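Local coordinates for protein glutathione S-transferase 2 (PDB 1TW9) that probably catalyses the conjugation of glutathione to electrophilic substrates, as a member of the glutathione transferase superfamily, at residues A[10-15]-A[199-204]; A[135-140]-A[176-181]. All blocks are in the same frame, centred on the assembly; numbering follows the deposited sequence.

Interaction 1: A[10-15]-A[199-204]; sequences NGRGAG and ETRPET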
loop_
_atom_site.group_PDB
_atom_site.type_symbol
_atom_site.label_atom_id
_atom_site.label_comp_id
_atom_site.label_asym_id
_atom_site.label_seq_id
_atom_site.Cartn_x
_atom_site.Cartn_y
_atom_site.Cartn_z
ATOM N N ASN A 10 10.011 -16.599 -11.789
ATOM C CA ASN A 10 9.124 -17.624 -12.347
ATOM C C ASN A 10 8.279 -18.216 -11.255
ATOM O O ASN A 10 8.499 -19.316 -10.784
ATOM C CB ASN A 10 9.852 -18.754 -13.108
ATOM C CG ASN A 10 8.897 -19.681 -13.803
ATOM O OD1 ASN A 10 7.763 -19.322 -14.036
ATOM N ND2 ASN A 10 9.367 -20.882 -14.133
ATOM N N GLY A 11 7.287 -17.444 -10.888
ATOM C CA GLY A 11 6.283 -17.853 -9.975
ATOM C C GLY A 11 5.151 -16.872 -9.901
ATOM O O GLY A 11 5.200 -15.817 -10.474
ATOM N N ARG A 12 4.135 -17.266 -9.147
ATOM C CA ARG A 12 2.946 -16.435 -8.938
ATOM C C ARG A 12 3.396 -15.298 -8.027
ATOM O O ARG A 12 3.618 -14.193 -8.486
ATOM C CB ARG A 12 1.764 -17.236 -8.323
ATOM C CG ARG A 12 1.289 -18.367 -9.219
ATOM C CD ARG A 12 0.130 -19.127 -8.638
ATOM N NE ARG A 12 0.462 -19.688 -7.314
ATOM C CZ ARG A 12 1.184 -20.774 -7.149
ATOM N NH1 ARG A 12 1.555 -21.455 -8.207
ATOM N NH2 ARG A 12 1.454 -21.255 -5.944
ATOM N N GLY A 13 3.512 -15.573 -6.734
ATOM C CA GLY A 13 4.134 -14.660 -5.796
ATOM C C GLY A 13 3.581 -13.274 -5.861
ATOM O O GLY A 13 2.379 -13.084 -5.990
ATOM N N ALA A 14 4.483 -12.303 -5.809
ATOM C CA ALA A 14 4.162 -10.895 -5.867
ATOM C C ALA A 14 3.799 -10.357 -7.217
ATOM O O ALA A 14 3.341 -9.231 -7.309
ATOM C CB ALA A 14 5.333 -10.082 -5.277
ATOM N N GLY A 15 4.019 -11.146 -8.278
ATOM C CA GLY A 15 3.729 -10.725 -9.650
ATOM C C GLY A 15 2.308 -11.074 -10.107
ATOM O O GLY A 15 1.766 -10.467 -10.999
ATOM N N GLU A 199 -5.846 -21.681 -15.917
ATOM C CA GLU A 199 -5.685 -22.907 -16.656
ATOM C C GLU A 199 -4.408 -22.945 -17.454
ATOM O O GLU A 199 -3.927 -24.054 -17.712
ATOM C CB GLU A 199 -6.830 -23.108 -17.649
ATOM C CG GLU A 199 -8.144 -23.353 -16.990
ATOM C CD GLU A 199 -9.283 -23.385 -17.995
ATOM O OE1 GLU A 199 -9.100 -23.000 -19.201
ATOM O OE2 GLU A 199 -10.354 -23.782 -17.554
ATOM N N THR A 200 -3.897 -21.777 -17.854
ATOM C CA THR A 200 -2.770 -21.634 -18.753
ATOM C C THR A 200 -1.453 -21.107 -18.190
ATOM O O THR A 200 -0.420 -21.180 -18.885
ATOM C CB THR A 200 -3.115 -20.807 -19.986
ATOM O OG1 THR A 200 -3.443 -19.467 -19.629
ATOM C CG2 THR A 200 -4.336 -21.353 -20.674
ATOM N N ARG A 201 -1.451 -20.655 -16.953
ATOM C CA ARG A 201 -0.233 -20.061 -16.409
ATOM C C ARG A 201 0.759 -21.183 -16.151
ATOM O O ARG A 201 0.365 -22.316 -15.982
ATOM C CB ARG A 201 -0.507 -19.279 -15.139
ATOM C CG ARG A 201 -1.052 -20.092 -14.065
ATOM C CD ARG A 201 -1.408 -19.232 -12.886
ATOM N NE ARG A 201 -1.983 -20.071 -11.865
ATOM C CZ ARG A 201 -2.596 -19.614 -10.808
ATOM N NH1 ARG A 201 -3.123 -20.481 -9.948
ATOM N NH2 ARG A 201 -2.721 -18.334 -10.585
ATOM N N PRO A 202 2.047 -20.858 -16.089
ATOM C CA PRO A 202 3.068 -21.823 -15.667
ATOM C C PRO A 202 2.776 -22.356 -14.293
ATOM O O PRO A 202 2.368 -21.558 -13.417
ATOM C CB PRO A 202 4.346 -20.988 -15.674
ATOM C CG PRO A 202 4.090 -19.923 -16.717
ATOM C CD PRO A 202 2.662 -19.562 -16.472
ATOM N N GLU A 203 2.917 -23.651 -14.121
ATOM C CA GLU A 203 2.700 -24.270 -12.819
ATOM C C GLU A 203 3.984 -24.166 -12.027
ATOM O O GLU A 203 4.984 -24.798 -12.360
ATOM C CB GLU A 203 2.328 -25.726 -12.959
ATOM C CG GLU A 203 0.993 -26.006 -13.613
ATOM C CD GLU A 203 0.762 -27.502 -13.787
ATOM O OE1 GLU A 203 1.073 -28.272 -12.817
ATOM O OE2 GLU A 203 0.322 -27.936 -14.904
ATOM N N THR A 204 3.951 -23.378 -10.954
ATOM C CA THR A 204 5.160 -23.109 -10.189
ATOM C C THR A 204 4.862 -23.371 -8.722
ATOM O O THR A 204 3.706 -23.288 -8.318
ATOM C CB THR A 204 5.628 -21.642 -10.330
ATOM O OG1 THR A 204 4.529 -20.744 -10.152
ATOM C CG2 THR A 204 6.073 -21.351 -11.754
HETATM O O HOH W 1 1.191 -21.779 -10.833
#
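R12 fits closely between R201 and T204. Its CD lies over the centre of the R201 guanidinium face, 3.5 Å from R201 CZ. The chain then bends at chi3 (-58°), which turns the guanidinium away from R201 and toward the tail. There R12 NH1 donates to T204 O at 2.8 Å, with an N-H...O angle of 152°. T204 O sits at the edge of the guanidinium, somewhat out of its plane. Water 1 lies in that plane and accepts from R12 NH1 at 2.7 Å. It also donates to P202 O and accepts from T204 N, so one water ties three polar atoms together. The two arginines are like charges, with R12 NE 4.5 Å from R201 NH1. With an alanine here instead of R12, T204 O would probably lose this donor, water 1 one of its two donors, and the R201 face its methylene cover.

T204 also packs on the backbone, its CG2 3.3 Å from N10 O and its OG1 3.4 Å from G11 CA. OG1 is hydrogen-bonded to F206. The solvent side is looser. Exposed N10 lies along T204, with N10 OD1 3.5 Å from T204 CG2, and touches P202 more loosely, N10 OD1 being 4.1 Å from P202 CB. That oxygen is bonded to R33 of strand 30-34.

The contact joins the loop between strand 4-9 and helix 16-24, in the thioredoxin-like domain, to the tail that leaves helix 192-200. Salt bridges to R201, which probably offset the arginine charges, come from E16 of helix 16-24 and E162 of helix 155-170.

Interaction 2: A[135-140]-A[176-181]; sequences FITKFL and EGFPEV. Unlike the reference sequence in segment 135-140: L140 (reference Pro).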
loop_
_atom_site.group_PDB
_atom_site.type_symbol
_atom_site.label_atom_id
_atom_site.label_comp_id
_atom_site.label_asym_id
_atom_site.label_seq_id
_atom_site.Cartn_x
_atom_site.Cartn_y
_atom_site.Cartn_z
ATOM N N PHE A 135 -12.554 -10.381 9.147
ATOM C CA PHE A 135 -12.684 -9.007 8.581
ATOM C C PHE A 135 -13.218 -9.036 7.149
ATOM O O PHE A 135 -14.163 -8.279 6.811
ATOM C CB PHE A 135 -11.342 -8.256 8.579
ATOM C CG PHE A 135 -10.771 -7.999 9.959
ATOM C CD1 PHE A 135 -9.407 -8.144 10.188
ATOM C CD2 PHE A 135 -11.570 -7.618 11.014
ATOM C CE1 PHE A 135 -8.868 -7.902 11.438
ATOM C CE2 PHE A 135 -11.040 -7.370 12.241
ATOM C CZ PHE A 135 -9.672 -7.525 12.462
ATOM N N ILE A 136 -12.660 -9.902 6.337
ATOM C CA ILE A 136 -13.102 -10.097 4.934
ATOM C C ILE A 136 -14.572 -10.466 4.850
ATOM O O ILE A 136 -15.324 -9.910 4.045
ATOM C CB ILE A 136 -12.230 -11.201 4.185
ATOM C CG1 ILE A 136 -10.805 -10.765 4.004
ATOM C CG2 ILE A 136 -12.858 -11.555 2.762
ATOM C CD1 ILE A 136 -10.640 -9.411 3.445
ATOM N N THR A 137 -15.008 -11.401 5.692
ATOM C CA THR A 137 -16.402 -11.852 5.744
ATOM C C THR A 137 -17.394 -10.716 6.050
ATOM O O THR A 137 -18.474 -10.604 5.432
ATOM C CB THR A 137 -16.521 -12.955 6.765
ATOM O OG1 THR A 137 -15.747 -14.086 6.304
ATOM C CG2 THR A 137 -17.959 -13.467 6.800
ATOM N N LYS A 138 -16.997 -9.834 6.957
ATOM C CA LYS A 138 -17.775 -8.663 7.295
ATOM C C LYS A 138 -17.973 -7.762 6.066
ATOM O O LYS A 138 -19.073 -7.336 5.836
ATOM C CB LYS A 138 -17.092 -7.957 8.455
ATOM C CG LYS A 138 -17.525 -6.650 8.774
ATOM C CD LYS A 138 -16.772 -6.163 10.051
ATOM C CE LYS A 138 -15.346 -5.551 9.749
ATOM N NZ LYS A 138 -14.841 -5.079 11.109
ATOM N N PHE A 139 -16.928 -7.554 5.267
ATOM C CA PHE A 139 -17.062 -6.816 4.029
ATOM C C PHE A 139 -17.981 -7.539 3.007
ATOM O O PHE A 139 -18.870 -6.915 2.404
ATOM C CB PHE A 139 -15.671 -6.518 3.456
ATOM C CG PHE A 139 -15.033 -5.315 4.066
ATOM C CD1 PHE A 139 -14.427 -5.364 5.285
ATOM C CD2 PHE A 139 -15.029 -4.084 3.380
ATOM C CE1 PHE A 139 -13.793 -4.265 5.843
ATOM C CE2 PHE A 139 -14.426 -2.963 3.963
ATOM C CZ PHE A 139 -13.820 -3.032 5.186
ATOM N N LEU A 140 -17.773 -8.844 2.822
ATOM C CA LEU A 140 -18.639 -9.615 1.928
ATOM C C LEU A 140 -20.078 -9.552 2.361
ATOM O O LEU A 140 -21.024 -9.348 1.550
ATOM C CB LEU A 140 -18.199 -11.061 1.874
ATOM C CG LEU A 140 -16.811 -11.189 1.298
ATOM C CD1 LEU A 140 -16.139 -12.564 1.473
ATOM C CD2 LEU A 140 -16.813 -10.866 -0.198
ATOM N N GLU A 176 -12.607 -23.685 6.169
ATOM C CA GLU A 176 -13.644 -24.184 7.024
ATOM C C GLU A 176 -14.003 -23.054 7.982
ATOM O O GLU A 176 -13.107 -22.424 8.583
ATOM C CB GLU A 176 -13.204 -25.446 7.752
ATOM C CG GLU A 176 -13.021 -26.648 6.847
ATOM C CD GLU A 176 -12.626 -27.929 7.565
ATOM O OE1 GLU A 176 -12.636 -27.931 8.822
ATOM O OE2 GLU A 176 -12.376 -28.967 6.887
ATOM N N GLY A 177 -15.292 -22.747 8.074
ATOM C CA GLY A 177 -15.752 -21.630 8.909
ATOM C C GLY A 177 -16.005 -20.347 8.174
ATOM O O GLY A 177 -16.520 -19.369 8.742
ATOM N N PHE A 178 -15.711 -20.354 6.879
ATOM C CA PHE A 178 -15.741 -19.103 6.051
ATOM C C PHE A 178 -16.379 -19.390 4.692
ATOM O O PHE A 178 -15.726 -19.238 3.645
ATOM C CB PHE A 178 -14.325 -18.612 5.877
ATOM C CG PHE A 178 -13.688 -18.247 7.170
ATOM C CD1 PHE A 178 -12.833 -19.102 7.797
ATOM C CD2 PHE A 178 -14.136 -17.153 7.846
ATOM C CE1 PHE A 178 -12.307 -18.792 9.087
ATOM C CE2 PHE A 178 -13.607 -16.785 9.089
ATOM C CZ PHE A 178 -12.702 -17.661 9.728
ATOM N N PRO A 179 -17.649 -19.774 4.680
ATOM C CA PRO A 179 -18.280 -20.150 3.403
ATOM C C PRO A 179 -18.358 -19.002 2.435
ATOM O O PRO A 179 -18.193 -19.214 1.202
ATOM C CB PRO A 179 -19.685 -20.589 3.788
ATOM C CG PRO A 179 -19.911 -20.096 5.234
ATOM C CD PRO A 179 -18.574 -19.909 5.844
ATOM N N GLU A 180 -18.587 -17.809 2.958
ATOM C CA GLU A 180 -18.679 -16.614 2.051
ATOM C C GLU A 180 -17.336 -16.352 1.348
ATOM O O GLU A 180 -17.285 -15.992 0.187
ATOM C CB GLU A 180 -19.132 -15.361 2.809
ATOM C CG GLU A 180 -20.533 -15.385 3.365
ATOM C CD GLU A 180 -20.679 -16.153 4.690
ATOM O OE1 GLU A 180 -19.640 -16.474 5.387
ATOM O OE2 GLU A 180 -21.868 -16.445 5.045
ATOM N N VAL A 181 -16.241 -16.562 2.072
ATOM C CA VAL A 181 -14.919 -16.372 1.503
ATOM C C VAL A 181 -14.678 -17.433 0.461
ATOM O O VAL A 181 -14.135 -17.140 -0.579
ATOM C CB VAL A 181 -13.821 -16.422 2.572
ATOM C CG1 VAL A 181 -12.429 -16.475 1.935
ATOM C CG2 VAL A 181 -13.913 -15.258 3.520
HETATM O O HOH W 2 -16.837 -16.355 5.098
#
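The F178 ring meets helix 119-142 at its edge. T137 OG1 lies near the ring plane, 3.8 Å from F178 CD2, and water 2 lies in that plane. Neither face of the ring is used by 135-140. R129 and L133, from the preceding turns of the same helix, also touch the ring. A second flat group at the contact is the E180 carboxylate. The E180 chain bends at chi2 (80°), bringing OE1 to 3.7 Å from T137 CG2.

Water 2 sits between helix 119-142 and the start of helix 179-189, both in the all-helical C-terminal domain. It donates to T137 OG1 and to E180 OE1, each at 2.8 Å, and accepts from V181 N at 3.1 Å. T137 OG1 is also hydrogen-bonded to L133 O, and E180 OE2 forms a salt bridge with K141.

The apolar part is deeper. V181 CG2 packs against I136 CG2 at 3.9 Å and against L140 CD1. L140 CD1 also reaches the backbone, 3.8 Å from E180 O. L148 touches I136 and L140. Separately, V181 CG2 lies against the T137 hydroxyl, 3.5 Å from T137 OG1.

With no direct hydrogen bond across, the fit probably depends on the shape of the methyl groups, while water 2 gives T137 OG1, E180 OE1 and V181 N a shared partner.

How the interactions relate
Interaction 1 is a surface contact and joins the two domains. Interaction 2 is partly buried and stays within the helical domain. Their centres are 26 Å apart and they do not touch. They share no helix, but helices 179-189 and 192-200 follow each other in the chain, and interaction 2 is nested inside the long loop that interaction 1 closes. The chemistry differs with place. The surface contact relies on arginines, a direct hydrogen bond and nearby acidic residues. The partly buried one relies mainly on methyl groups. Each holds one bridging water. The second subunit reaches 135-140 but touches neither segment of interaction 1.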